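Local coordinates for protein cyclic UMP-AMP synthase (PDB 6E0L) that joins UTP and ATP into the second messenger 3',3'-cUAMP, the signal of a bacterial CBASS defence that kills phage-infected cells, at residues 9-14 against 193-198; 53-58 against 189-194; 208-213 against 273-278. All blocks are in the same frame, centred on the assembly; numbering follows the deposited sequence.

Overall arrangement
Interactions 1 and 2 both use helix 186-202, and interaction 3 borders it. The first two have centres about 5 Å apart and share Phe193 and Lys194; in interaction 1 the helix meets residues 9-14 near the N-terminus, in interaction 2 the loop 53-58 of the nucleotidyltransferase domain. Interaction 3 follows in the chain, its centre about 14 Å from either, and ties the loop leading into helix 212-220 to helix 269-285. Arg197 bridges interactions 1 and 3 by hydrogen bonds to Ala210 and Ser212. Lys194 and Ser212 bind the gamma-phosphate of the ATP analogue APC from the helical side, while the Thr53 carbonyl of the nucleotidyltransferase domain holds the same lysine.

Interaction 1: residues 9-14 against 193-198; sequences ERWSHQ and FKNART. With APC (diphosphomethylphosphonic acid adenosyl ester), chain C.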
loop_
_atom_site.group_PDB
_atom_site.type_symbol
_atom_site.label_atom_id
_atom_site.label_comp_id
_atom_site.label_asym_id
_atom_site.label_seq_id
_atom_site.Cartn_x
_atom_site.Cartn_y
_atom_site.Cartn_z
ATOM N N GLU A 9 19.889 11.876 -5.096
ATOM C CA GLU A 9 20.315 10.484 -5.172
ATOM C C GLU A 9 20.328 9.847 -3.791
ATOM O O GLU A 9 19.859 8.715 -3.619
ATOM C CB GLU A 9 21.696 10.414 -5.836
ATOM C CG GLU A 9 22.142 9.038 -6.338
ATOM C CD GLU A 9 22.663 8.112 -5.237
ATOM O OE1 GLU A 9 23.206 8.626 -4.230
ATOM O OE2 GLU A 9 22.551 6.869 -5.385
ATOM N N ARG A 10 20.806 10.583 -2.784
ATOM C CA ARG A 10 20.745 10.095 -1.410
ATOM C C ARG A 10 19.302 9.825 -0.992
ATOM O O ARG A 10 18.995 8.795 -0.376
ATOM C CB ARG A 10 21.394 11.124 -0.476
ATOM C CG ARG A 10 22.449 10.598 0.463
ATOM C CD ARG A 10 23.645 11.544 0.530
ATOM N NE ARG A 10 23.239 12.922 0.787
ATOM C CZ ARG A 10 23.876 13.987 0.303
ATOM N NH1 ARG A 10 24.941 13.830 -0.471
ATOM N NH2 ARG A 10 23.440 15.207 0.576
ATOM N N TRP A 11 18.400 10.736 -1.334
ATOM C CA TRP A 11 16.997 10.543 -1.003
ATOM C C TRP A 11 16.397 9.337 -1.712
ATOM O O TRP A 11 15.382 8.811 -1.257
ATOM C CB TRP A 11 16.199 11.803 -1.346
ATOM C CG TRP A 11 16.354 12.902 -0.338
ATOM C CD1 TRP A 11 16.835 12.783 0.942
ATOM C CD2 TRP A 11 15.964 14.263 -0.491
ATOM N NE1 TRP A 11 16.792 13.988 1.578
ATOM C CE2 TRP A 11 16.254 14.917 0.723
ATOM C CE3 TRP A 11 15.406 14.998 -1.538
ATOM C CZ2 TRP A 11 16.010 16.281 0.913
ATOM C CZ3 TRP A 11 15.160 16.343 -1.344
ATOM C CH2 TRP A 11 15.462 16.972 -0.133
ATOM N N SER A 12 16.978 8.906 -2.832
ATOM C CA SER A 12 16.457 7.739 -3.524
ATOM C C SER A 12 16.871 6.414 -2.875
ATOM O O SER A 12 16.402 5.365 -3.322
ATOM C CB SER A 12 16.890 7.780 -4.994
ATOM O OG SER A 12 18.213 7.329 -5.169
ATOM N N HIS A 13 17.740 6.425 -1.861
ATOM C CA HIS A 13 18.224 5.170 -1.299
ATOM C C HIS A 13 17.115 4.395 -0.601
ATOM O O HIS A 13 16.270 4.964 0.096
ATOM C CB HIS A 13 19.365 5.422 -0.309
ATOM C CG HIS A 13 20.613 5.942 -0.948
ATOM N ND1 HIS A 13 21.694 6.395 -0.222
ATOM C CD2 HIS A 13 20.976 6.023 -2.250
ATOM C CE1 HIS A 13 22.658 6.752 -1.051
ATOM N NE2 HIS A 13 22.247 6.536 -2.288
ATOM N N GLN A 14 17.204 3.069 -0.694
ATOM C CA GLN A 14 16.275 2.209 0.009
ATOM C C GLN A 14 16.836 1.864 1.379
ATOM O O GLN A 14 18.034 1.608 1.525
ATOM C CB GLN A 14 16.035 0.938 -0.802
ATOM C CG GLN A 14 14.852 0.106 -0.323
ATOM C CD GLN A 14 14.732 -1.187 -1.082
ATOM O OE1 GLN A 14 15.448 -1.411 -2.058
ATOM N NE2 GLN A 14 13.803 -2.037 -0.662
ATOM N N PHE A 193 10.942 11.112 -3.517
ATOM C CA PHE A 193 9.865 12.006 -3.103
ATOM C C PHE A 193 9.430 11.731 -1.672
ATOM O O PHE A 193 9.077 12.664 -0.943
ATOM C CB PHE A 193 8.677 11.909 -4.067
ATOM C CG PHE A 193 8.868 12.689 -5.333
ATOM C CD1 PHE A 193 9.001 14.066 -5.281
ATOM C CD2 PHE A 193 8.943 12.055 -6.563
ATOM C CE1 PHE A 193 9.193 14.819 -6.442
ATOM C CE2 PHE A 193 9.139 12.793 -7.730
ATOM C CZ PHE A 193 9.259 14.183 -7.666
ATOM N N LYS A 194 9.424 10.463 -1.255
ATOM C CA LYS A 194 9.143 10.139 0.141
ATOM C C LYS A 194 10.138 10.806 1.073
ATOM O O LYS A 194 9.745 11.398 2.085
ATOM C CB LYS A 194 9.151 8.622 0.331
ATOM C CG LYS A 194 7.874 8.004 -0.158
ATOM C CD LYS A 194 7.778 6.481 -0.049
ATOM C CE LYS A 194 7.621 6.001 1.371
ATOM N NZ LYS A 194 7.941 4.549 1.461
ATOM N N ASN A 195 11.432 10.712 0.757
ATOM C CA ASN A 195 12.444 11.357 1.592
ATOM C C ASN A 195 12.378 12.882 1.508
ATOM O O ASN A 195 12.609 13.554 2.513
ATOM C CB ASN A 195 13.831 10.864 1.189
ATOM C CG ASN A 195 14.315 9.698 2.051
ATOM O OD1 ASN A 195 14.157 9.719 3.265
ATOM N ND2 ASN A 195 14.923 8.688 1.424
ATOM N N ALA A 196 12.048 13.444 0.336
ATOM C CA ALA A 196 11.850 14.889 0.227
ATOM C C ALA A 196 10.692 15.337 1.104
ATOM O O ALA A 196 10.789 16.337 1.825
ATOM C CB ALA A 196 11.585 15.284 -1.230
ATOM N N ARG A 197 9.568 14.617 1.019
ATOM C CA ARG A 197 8.428 14.863 1.891
ATOM C C ARG A 197 8.832 14.787 3.354
ATOM O O ARG A 197 8.516 15.677 4.146
ATOM C CB ARG A 197 7.341 13.828 1.606
ATOM C CG ARG A 197 6.208 13.819 2.603
ATOM C CD ARG A 197 5.623 12.437 2.704
ATOM N NE ARG A 197 6.599 11.475 3.219
ATOM C CZ ARG A 197 6.407 10.157 3.262
ATOM N NH1 ARG A 197 5.279 9.621 2.816
ATOM N NH2 ARG A 197 7.341 9.373 3.766
ATOM N N THR A 198 9.506 13.704 3.738
ATOM C CA THR A 198 9.840 13.514 5.143
ATOM C C THR A 198 10.835 14.550 5.619
ATOM O O THR A 198 10.705 15.074 6.731
ATOM C CB THR A 198 10.361 12.099 5.347
ATOM O OG1 THR A 198 9.273 11.196 5.116
ATOM C CG2 THR A 198 11.017 11.897 6.742
HETATM P PG APC C . 5.667 3.498 4.508
HETATM O O1G APC C . 7.039 3.147 4.015
HETATM O O2G APC C . 5.604 4.913 5.048
HETATM O O3G APC C . 5.210 2.514 5.548
HETATM P PB APC C . 3.714 2.174 2.783
HETATM O O1B APC C . 4.089 0.971 3.621
HETATM O O2B APC C . 4.012 1.893 1.331
HETATM O O3B APC C . 4.680 3.420 3.209
HETATM P PA APC C . 1.267 2.136 4.636
HETATM O O1A APC C . 2.342 1.573 5.535
HETATM O O2A APC C . 0.484 3.225 5.344
HETATM C C3A APC C . 1.967 2.718 3.024
HETATM O "O5'" APC C . 0.213 0.921 4.269
HETATM C "C5'" APC C . 0.801 -0.240 3.757
HETATM C "C4'" APC C . -0.147 -0.907 2.732
HETATM O "O4'" APC C . -1.369 -0.956 3.213
HETATM C "C3'" APC C . -0.249 -0.068 1.434
HETATM O "O3'" APC C . 0.786 -0.297 0.552
HETATM C "C2'" APC C . -1.593 -0.613 0.888
HETATM O "O2'" APC C . -1.303 -1.941 0.232
HETATM C "C1'" APC C . -2.360 -0.727 1.957
HETATM N N9 APC C . -2.983 0.536 2.218
HETATM C C8 APC C . -2.668 1.506 3.087
HETATM N N7 APC C . -3.536 2.503 2.939
HETATM C C5 APC C . -4.408 2.142 1.981
HETATM C C6 APC C . -5.488 2.803 1.456
HETATM N N6 APC C . -6.067 4.102 1.734
HETATM N N1 APC C . -6.205 2.239 0.502
HETATM C C2 APC C . -5.863 1.007 0.038
HETATM N N3 APC C . -4.791 0.346 0.548
HETATM C C4 APC C . -4.065 0.926 1.526
HETATM O O HOH W 1 16.372 6.251 2.312
#
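Trp11 lies against helix 186-202 where Asn195 and Ala196 face it, and these three residues make up nearly all of the contact. The indole leans on Asn195 first: its CD1 is 3.6 Å from Asn195 CB, with the ring and amide planes 30° apart. Further along, the six-membered ring rests over the helix backbone, with Ala196 CA 4.0 Å from its centroid in a CH-pi contact only 12° off the ring normal. Ala196 CB fills in beside it, 3.7 Å from Trp11 CZ3. The torsion of Trp11 (chi1 -78°) sets CG anti to its own carbonyl carbon, which lays the indole obliquely over Asn195 and Ala196. Asn195 ND2 gives Trp11 O a short, almost straight hydrogen bond of 2.7 Å, with the acceptor in the plane of the amide. The N-terminal helix 5-11 is thus docked on helix 186-202 through Trp11, and Leu282 of helix 269-285 also packs on that indole. A second hydrogen of the same amide nitrogen goes to a water 3.0 Å from Asn195 ND2, and that water donates to His13 O, so one side-chain NH2 bridges the carbonyls of Trp11 and His13.

Interaction 2: residues 53-58 against 189-194; sequences TNIRGD and TIRMFK. With APC (diphosphomethylphosphonic acid adenosyl ester), chain C.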
loop_
_atom_site.group_PDB
_atom_site.type_symbol
_atom_site.label_atom_id
_atom_site.label_comp_id
_atom_site.label_asym_id
_atom_site.label_seq_id
_atom_site.Cartn_x
_atom_site.Cartn_y
_atom_site.Cartn_z
ATOM N N THR A 53 9.863 0.375 -1.655
ATOM C CA THR A 53 9.802 1.818 -1.489
ATOM C C THR A 53 10.040 2.268 -0.052
ATOM O O THR A 53 9.776 3.434 0.278
ATOM C CB THR A 53 8.459 2.338 -1.977
ATOM O OG1 THR A 53 7.420 1.671 -1.250
ATOM C CG2 THR A 53 8.308 2.063 -3.456
ATOM N N ASN A 54 10.532 1.386 0.809
ATOM C CA ASN A 54 10.838 1.782 2.176
ATOM C C ASN A 54 12.067 2.686 2.193
ATOM O O ASN A 54 13.090 2.367 1.582
ATOM C CB ASN A 54 11.081 0.556 3.040
ATOM C CG ASN A 54 12.195 -0.306 2.500
ATOM O OD1 ASN A 54 12.093 -0.858 1.408
ATOM N ND2 ASN A 54 13.281 -0.402 3.254
ATOM N N ILE A 55 11.965 3.825 2.883
ATOM C CA ILE A 55 13.084 4.751 3.019
ATOM C C ILE A 55 13.851 4.569 4.323
ATOM O O ILE A 55 14.927 5.158 4.477
ATOM C CB ILE A 55 12.592 6.205 2.881
ATOM C CG1 ILE A 55 11.505 6.492 3.930
ATOM C CG2 ILE A 55 12.110 6.486 1.472
ATOM C CD1 ILE A 55 11.136 7.963 3.996
ATOM N N ARG A 56 13.354 3.748 5.242
ATOM C CA ARG A 56 14.056 3.337 6.451
ATOM C C ARG A 56 14.086 1.819 6.513
ATOM O O ARG A 56 13.386 1.123 5.769
ATOM C CB ARG A 56 13.375 3.910 7.702
ATOM C CG ARG A 56 13.199 5.404 7.670
ATOM C CD ARG A 56 12.652 5.892 8.990
ATOM N NE ARG A 56 13.464 5.476 10.123
ATOM C CZ ARG A 56 14.497 6.155 10.607
ATOM N NH1 ARG A 56 14.859 7.309 10.058
ATOM N NH2 ARG A 56 15.166 5.672 11.648
ATOM N N GLY A 57 14.874 1.293 7.447
ATOM C CA GLY A 57 14.880 -0.131 7.674
ATOM C C GLY A 57 14.182 -0.521 8.949
ATOM O O GLY A 57 14.194 -1.707 9.306
ATOM N N ASP A 58 13.552 0.428 9.643
ATOM C CA ASP A 58 12.946 0.164 10.938
ATOM C C ASP A 58 11.479 0.560 10.949
ATOM O O ASP A 58 10.870 0.580 12.024
ATOM C CB ASP A 58 13.684 0.880 12.077
ATOM C CG ASP A 58 13.669 2.389 11.943
ATOM O OD1 ASP A 58 13.057 2.902 10.989
ATOM O OD2 ASP A 58 14.250 3.079 12.811
ATOM N N THR A 189 12.473 6.808 -7.597
ATOM C CA THR A 189 11.803 8.106 -7.632
ATOM C C THR A 189 10.765 8.214 -6.525
ATOM O O THR A 189 10.620 9.272 -5.903
ATOM C CB THR A 189 11.140 8.336 -8.998
ATOM O OG1 THR A 189 12.133 8.404 -10.023
ATOM C CG2 THR A 189 10.333 9.621 -9.008
ATOM N N ILE A 190 10.010 7.140 -6.284
ATOM C CA ILE A 190 9.086 7.130 -5.152
ATOM C C ILE A 190 9.834 7.436 -3.856
ATOM O O ILE A 190 9.427 8.301 -3.067
ATOM C CB ILE A 190 8.372 5.769 -5.076
ATOM C CG1 ILE A 190 7.414 5.604 -6.259
ATOM C CG2 ILE A 190 7.656 5.624 -3.741
ATOM C CD1 ILE A 190 6.813 4.216 -6.383
ATOM N N ARG A 191 10.963 6.761 -3.642
ATOM C CA ARG A 191 11.717 6.946 -2.406
ATOM C C ARG A 191 12.291 8.358 -2.305
ATOM O O ARG A 191 12.296 8.956 -1.221
ATOM C CB ARG A 191 12.827 5.890 -2.310
ATOM C CG ARG A 191 12.283 4.462 -2.265
ATOM C CD ARG A 191 13.346 3.407 -1.931
ATOM N NE ARG A 191 14.478 3.498 -2.839
ATOM C CZ ARG A 191 14.695 2.642 -3.836
ATOM N NH1 ARG A 191 13.868 1.605 -4.042
ATOM N NH2 ARG A 191 15.760 2.796 -4.615
ATOM N N MET A 192 12.768 8.906 -3.428
ATOM C CA MET A 192 13.246 10.286 -3.461
ATOM C C MET A 192 12.159 11.249 -2.979
ATOM O O MET A 192 12.406 12.120 -2.135
ATOM C CB MET A 192 13.680 10.652 -4.882
ATOM C CG MET A 192 14.143 12.079 -5.021
ATOM S SD MET A 192 14.335 12.603 -6.747
ATOM C CE MET A 192 12.625 12.664 -7.275
ATOM N N PHE A 193 10.942 11.112 -3.517
ATOM C CA PHE A 193 9.865 12.006 -3.103
ATOM C C PHE A 193 9.430 11.731 -1.672
ATOM O O PHE A 193 9.077 12.664 -0.943
ATOM C CB PHE A 193 8.677 11.909 -4.067
ATOM C CG PHE A 193 8.868 12.689 -5.333
ATOM C CD1 PHE A 193 9.001 14.066 -5.281
ATOM C CD2 PHE A 193 8.943 12.055 -6.563
ATOM C CE1 PHE A 193 9.193 14.819 -6.442
ATOM C CE2 PHE A 193 9.139 12.793 -7.730
ATOM C CZ PHE A 193 9.259 14.183 -7.666
ATOM N N LYS A 194 9.424 10.463 -1.255
ATOM C CA LYS A 194 9.143 10.139 0.141
ATOM C C LYS A 194 10.138 10.806 1.073
ATOM O O LYS A 194 9.745 11.398 2.085
ATOM C CB LYS A 194 9.151 8.622 0.331
ATOM C CG LYS A 194 7.874 8.004 -0.158
ATOM C CD LYS A 194 7.778 6.481 -0.049
ATOM C CE LYS A 194 7.621 6.001 1.371
ATOM N NZ LYS A 194 7.941 4.549 1.461
HETATM P PG APC C . 5.667 3.498 4.508
HETATM O O1G APC C . 7.039 3.147 4.015
HETATM O O2G APC C . 5.604 4.913 5.048
HETATM O O3G APC C . 5.210 2.514 5.548
HETATM P PB APC C . 3.714 2.174 2.783
HETATM O O1B APC C . 4.089 0.971 3.621
HETATM O O2B APC C . 4.012 1.893 1.331
HETATM O O3B APC C . 4.680 3.420 3.209
HETATM P PA APC C . 1.267 2.136 4.636
HETATM O O1A APC C . 2.342 1.573 5.535
HETATM O O2A APC C . 0.484 3.225 5.344
HETATM C C3A APC C . 1.967 2.718 3.024
HETATM O "O5'" APC C . 0.213 0.921 4.269
HETATM C "C5'" APC C . 0.801 -0.240 3.757
HETATM C "C4'" APC C . -0.147 -0.907 2.732
HETATM O "O4'" APC C . -1.369 -0.956 3.213
HETATM C "C3'" APC C . -0.249 -0.068 1.434
HETATM O "O3'" APC C . 0.786 -0.297 0.552
HETATM C "C2'" APC C . -1.593 -0.613 0.888
HETATM O "O2'" APC C . -1.303 -1.941 0.232
HETATM C "C1'" APC C . -2.360 -0.727 1.957
HETATM N N9 APC C . -2.983 0.536 2.218
HETATM C C8 APC C . -2.668 1.506 3.087
HETATM N N7 APC C . -3.536 2.503 2.939
HETATM C C5 APC C . -4.408 2.142 1.981
HETATM C C6 APC C . -5.488 2.803 1.456
HETATM N N6 APC C . -6.067 4.102 1.734
HETATM N N1 APC C . -6.205 2.239 0.502
HETATM C C2 APC C . -5.863 1.007 0.038
HETATM N N3 APC C . -4.791 0.346 0.548
HETATM C C4 APC C . -4.065 0.926 1.526
#
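Lys194 NZ lies just 2.5 Å from Thr53 O, a value so short that its exact length is doubtful; in this hydrogen bond a lysine from helix 186-202 reaches a backbone carbonyl of the loop after helix 47-51. The same ammonium group also holds the gamma-phosphate of the ATP analogue, with Lys194 NZ 3.0 Å from APC O1G. A bend in the lysine chain at chi3 (72°) swings its end across the side chain of Thr53 at about a right angle. Below that polar tip the contact is aliphatic. Thr53 CG2 meets Ile190 CG2 at 3.6 Å, the two side chains crossing at a slant, while the threonine hydroxyl is hydrogen-bonded to Glu216 of helix 212-220. Arg191 runs its methylenes past the loop backbone, CG 3.7 Å from Thr53 CA and CD 3.7 Å from Asn54 O, and sends NE on to Ser12 O. Ile55 closes the other end: with CG2 anti to the carbonyl carbon, that methyl is directed at the helix, 3.8 Å from Lys194 CB and close to the carbonyl of Arg191. This loop belongs to the nucleotidyltransferase domain and leads from the helix bearing Ser48, an ATP-binding residue, toward strand 61-68, at whose start lie the magnesium ligands Asp60 and Asp62. Pairing with the Thr53 carbonyl therefore probably helps to fix the lysine ammonium at the gamma-phosphate, where its charge would help offset that of the triphosphate.

Interaction 3: residues 208-213 against 273-278; sequences DLAPSY and RRFLRY. With APC (diphosphomethylphosphonic acid adenosyl ester), chain C.
Asp208 opens the contact with a salt bridge to Arg274, Asp208 OD1 lying 2.8 Å from Arg274 NH2. OD1 sits at the guanidinium edge, 16° out of that plane, whereas NH2 approaches the carboxylate from above, 65° out of its plane. A weak bond from Arg274 NH2 to Asp208 O adds to the grip, a water links Asp208 OD1 with Arg274 NH1, and Asp208 OD2 has a second cation in Lys271. Leu209 comes next and loses the largest area to the contact. Its CD1 lies over one face of the Tyr278 ring, 4.1 Å from the centroid, in a CH-pi contact; with CG anti to the backbone N (chi1 179°), the branch extends toward Tyr278. A water joins Leu209 O, 2.6 Å away, to Arg274 NE, so each nitrogen of the guanidinium has a partner along this turn. Ala210 then presses CB against Phe275, 3.6 Å from CD1, while its carbonyl is taken by Arg197. Pro211 is the N-cap of helix 212-220, and directly behind it come the nucleotide contacts: Ser212 OG donates a hydrogen bond of 2.7 Å to APC O2G on the gamma-phosphate, and the face of the Tyr213 ring lies over the adenine. The loop is thereby anchored on helix 269-285 just ahead of the residues that hold the nucleotide. Phe275 reaches on to Phe193 of helix 186-202 and Leu215 of helix 212-220, and Leu276 of the same helix 269-285 packs against helix 231-244.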
loop_
_atom_site.group_PDB
_atom_site.type_symbol
_atom_site.label_atom_id
_atom_site.label_comp_id
_atom_site.label_asym_id
_atom_site.label_seq_id
_atom_site.Cartn_x
_atom_site.Cartn_y
_atom_site.Cartn_z
ATOM N N ASP A 208 0.563 15.149 7.295
ATOM C CA ASP A 208 -0.108 14.405 6.233
ATOM C C ASP A 208 0.194 15.001 4.866
ATOM O O ASP A 208 -0.626 14.897 3.948
ATOM C CB ASP A 208 -1.623 14.382 6.455
ATOM C CG ASP A 208 -2.236 15.783 6.487
ATOM O OD1 ASP A 208 -1.488 16.785 6.506
ATOM O OD2 ASP A 208 -3.478 15.892 6.478
ATOM N N LEU A 209 1.397 15.555 4.706
ATOM C CA LEU A 209 1.789 16.180 3.447
ATOM C C LEU A 209 1.667 15.230 2.263
ATOM O O LEU A 209 1.169 15.618 1.199
ATOM C CB LEU A 209 3.224 16.687 3.570
ATOM C CG LEU A 209 3.789 17.339 2.328
ATOM C CD1 LEU A 209 2.978 18.562 1.931
ATOM C CD2 LEU A 209 5.245 17.673 2.603
ATOM N N ALA A 210 2.073 13.971 2.436
ATOM C CA ALA A 210 1.878 13.009 1.362
ATOM C C ALA A 210 1.933 11.603 1.931
ATOM O O ALA A 210 3.007 10.990 1.976
ATOM C CB ALA A 210 2.935 13.178 0.259
ATOM N N PRO A 211 0.811 11.074 2.410
ATOM C CA PRO A 211 0.828 9.706 2.938
ATOM C C PRO A 211 1.388 8.765 1.885
ATOM O O PRO A 211 1.108 8.895 0.693
ATOM C CB PRO A 211 -0.647 9.423 3.260
ATOM C CG PRO A 211 -1.250 10.805 3.455
ATOM C CD PRO A 211 -0.521 11.694 2.479
ATOM N N SER A 212 2.195 7.816 2.345
ATOM C CA SER A 212 3.041 7.033 1.454
ATOM C C SER A 212 2.219 6.362 0.372
ATOM O O SER A 212 2.594 6.378 -0.802
ATOM C CB SER A 212 3.823 5.997 2.254
ATOM O OG SER A 212 4.821 6.600 3.076
ATOM N N TYR A 213 1.109 5.731 0.755
ATOM C CA TYR A 213 0.310 5.008 -0.223
ATOM C C TYR A 213 -0.225 5.950 -1.296
ATOM O O TYR A 213 -0.176 5.636 -2.493
ATOM C CB TYR A 213 -0.826 4.275 0.495
ATOM C CG TYR A 213 -1.807 3.644 -0.459
ATOM C CD1 TYR A 213 -1.492 2.455 -1.114
ATOM C CD2 TYR A 213 -3.049 4.227 -0.699
ATOM C CE1 TYR A 213 -2.374 1.870 -1.992
ATOM C CE2 TYR A 213 -3.954 3.631 -1.575
ATOM C CZ TYR A 213 -3.601 2.451 -2.220
ATOM O OH TYR A 213 -4.459 1.846 -3.107
ATOM N N ARG A 273 -2.466 18.691 -4.669
ATOM C CA ARG A 273 -1.927 19.970 -5.122
ATOM C C ARG A 273 -1.023 20.603 -4.075
ATOM O O ARG A 273 -0.024 21.234 -4.420
ATOM C CB ARG A 273 -3.062 20.936 -5.456
ATOM C CG ARG A 273 -4.041 20.513 -6.508
ATOM C CD ARG A 273 -3.469 20.669 -7.899
ATOM N NE ARG A 273 -4.522 20.456 -8.890
ATOM C CZ ARG A 273 -4.315 20.017 -10.127
ATOM N NH1 ARG A 273 -3.083 19.727 -10.549
ATOM N NH2 ARG A 273 -5.353 19.852 -10.937
ATOM N N ARG A 274 -1.366 20.453 -2.795
ATOM C CA ARG A 274 -0.507 20.980 -1.739
ATOM C C ARG A 274 0.865 20.308 -1.771
ATOM O O ARG A 274 1.895 20.973 -1.616
ATOM C CB ARG A 274 -1.167 20.788 -0.369
ATOM C CG ARG A 274 -0.344 21.325 0.782
ATOM C CD ARG A 274 -1.051 21.143 2.101
ATOM N NE ARG A 274 -1.116 19.732 2.475
ATOM C CZ ARG A 274 -1.496 19.304 3.677
ATOM N NH1 ARG A 274 -1.835 20.181 4.605
ATOM N NH2 ARG A 274 -1.523 18.008 3.959
ATOM N N PHE A 275 0.891 18.978 -1.923
ATOM C CA PHE A 275 2.161 18.273 -2.029
ATOM C C PHE A 275 2.996 18.815 -3.181
ATOM O O PHE A 275 4.214 18.986 -3.051
ATOM C CB PHE A 275 1.922 16.774 -2.193
ATOM C CG PHE A 275 3.110 16.031 -2.726
ATOM C CD1 PHE A 275 4.201 15.771 -1.913
ATOM C CD2 PHE A 275 3.153 15.618 -4.049
ATOM C CE1 PHE A 275 5.315 15.092 -2.407
ATOM C CE2 PHE A 275 4.279 14.931 -4.545
ATOM C CZ PHE A 275 5.341 14.671 -3.724
ATOM N N LEU A 276 2.360 19.091 -4.320
ATOM C CA LEU A 276 3.107 19.618 -5.462
ATOM C C LEU A 276 3.669 21.003 -5.172
ATOM O O LEU A 276 4.789 21.315 -5.590
ATOM C CB LEU A 276 2.223 19.685 -6.710
ATOM C CG LEU A 276 1.615 18.386 -7.196
ATOM C CD1 LEU A 276 0.701 18.669 -8.379
ATOM C CD2 LEU A 276 2.750 17.474 -7.593
ATOM N N ARG A 277 2.902 21.848 -4.468
ATOM C CA ARG A 277 3.401 23.167 -4.078
ATOM C C ARG A 277 4.638 23.060 -3.192
ATOM O O ARG A 277 5.609 23.809 -3.383
ATOM C CB ARG A 277 2.304 23.957 -3.351
ATOM C CG ARG A 277 1.184 24.503 -4.257
ATOM C CD ARG A 277 0.283 25.516 -3.524
ATOM N NE ARG A 277 -0.443 24.992 -2.366
ATOM C CZ ARG A 277 -1.640 24.410 -2.422
ATOM N NH1 ARG A 277 -2.249 24.234 -3.592
ATOM N NH2 ARG A 277 -2.222 23.983 -1.302
ATOM N N TYR A 278 4.645 22.109 -2.244
ATOM C CA TYR A 278 5.798 21.980 -1.354
ATOM C C TYR A 278 7.026 21.478 -2.091
ATOM O O TYR A 278 8.130 21.957 -1.831
ATOM C CB TYR A 278 5.484 21.054 -0.162
ATOM C CG TYR A 278 4.846 21.751 1.023
ATOM C CD1 TYR A 278 3.509 22.116 1.032
ATOM C CD2 TYR A 278 5.631 22.113 2.115
ATOM C CE1 TYR A 278 2.956 22.793 2.127
ATOM C CE2 TYR A 278 5.101 22.783 3.198
ATOM C CZ TYR A 278 3.763 23.130 3.206
ATOM O OH TYR A 278 3.257 23.809 4.305
HETATM P PG APC C . 5.667 3.498 4.508
HETATM O O1G APC C . 7.039 3.147 4.015
HETATM O O2G APC C . 5.604 4.913 5.048
HETATM O O3G APC C . 5.210 2.514 5.548
HETATM P PB APC C . 3.714 2.174 2.783
HETATM O O1B APC C . 4.089 0.971 3.621
HETATM O O2B APC C . 4.012 1.893 1.331
HETATM O O3B APC C . 4.680 3.420 3.209
HETATM P PA APC C . 1.267 2.136 4.636
HETATM O O1A APC C . 2.342 1.573 5.535
HETATM O O2A APC C . 0.484 3.225 5.344
HETATM C C3A APC C . 1.967 2.718 3.024
HETATM O "O5'" APC C . 0.213 0.921 4.269
HETATM C "C5'" APC C . 0.801 -0.240 3.757
HETATM C "C4'" APC C . -0.147 -0.907 2.732
HETATM O "O4'" APC C . -1.369 -0.956 3.213
HETATM C "C3'" APC C . -0.249 -0.068 1.434
HETATM O "O3'" APC C . 0.786 -0.297 0.552
HETATM C "C2'" APC C . -1.593 -0.613 0.888
HETATM O "O2'" APC C . -1.303 -1.941 0.232
HETATM C "C1'" APC C . -2.360 -0.727 1.957
HETATM N N9 APC C . -2.983 0.536 2.218
HETATM C C8 APC C . -2.668 1.506 3.087
HETATM N N7 APC C . -3.536 2.503 2.939
HETATM C C5 APC C . -4.408 2.142 1.981
HETATM C C6 APC C . -5.488 2.803 1.456
HETATM N N6 APC C . -6.067 4.102 1.734
HETATM N N1 APC C . -6.205 2.239 0.502
HETATM C C2 APC C . -5.863 1.007 0.038
HETATM N N3 APC C . -4.791 0.346 0.548
HETATM C C4 APC C . -4.065 0.926 1.526
HETATM O O HOH W 2 -3.017 19.199 6.993
HETATM O O HOH W 3 -0.621 17.441 1.020
#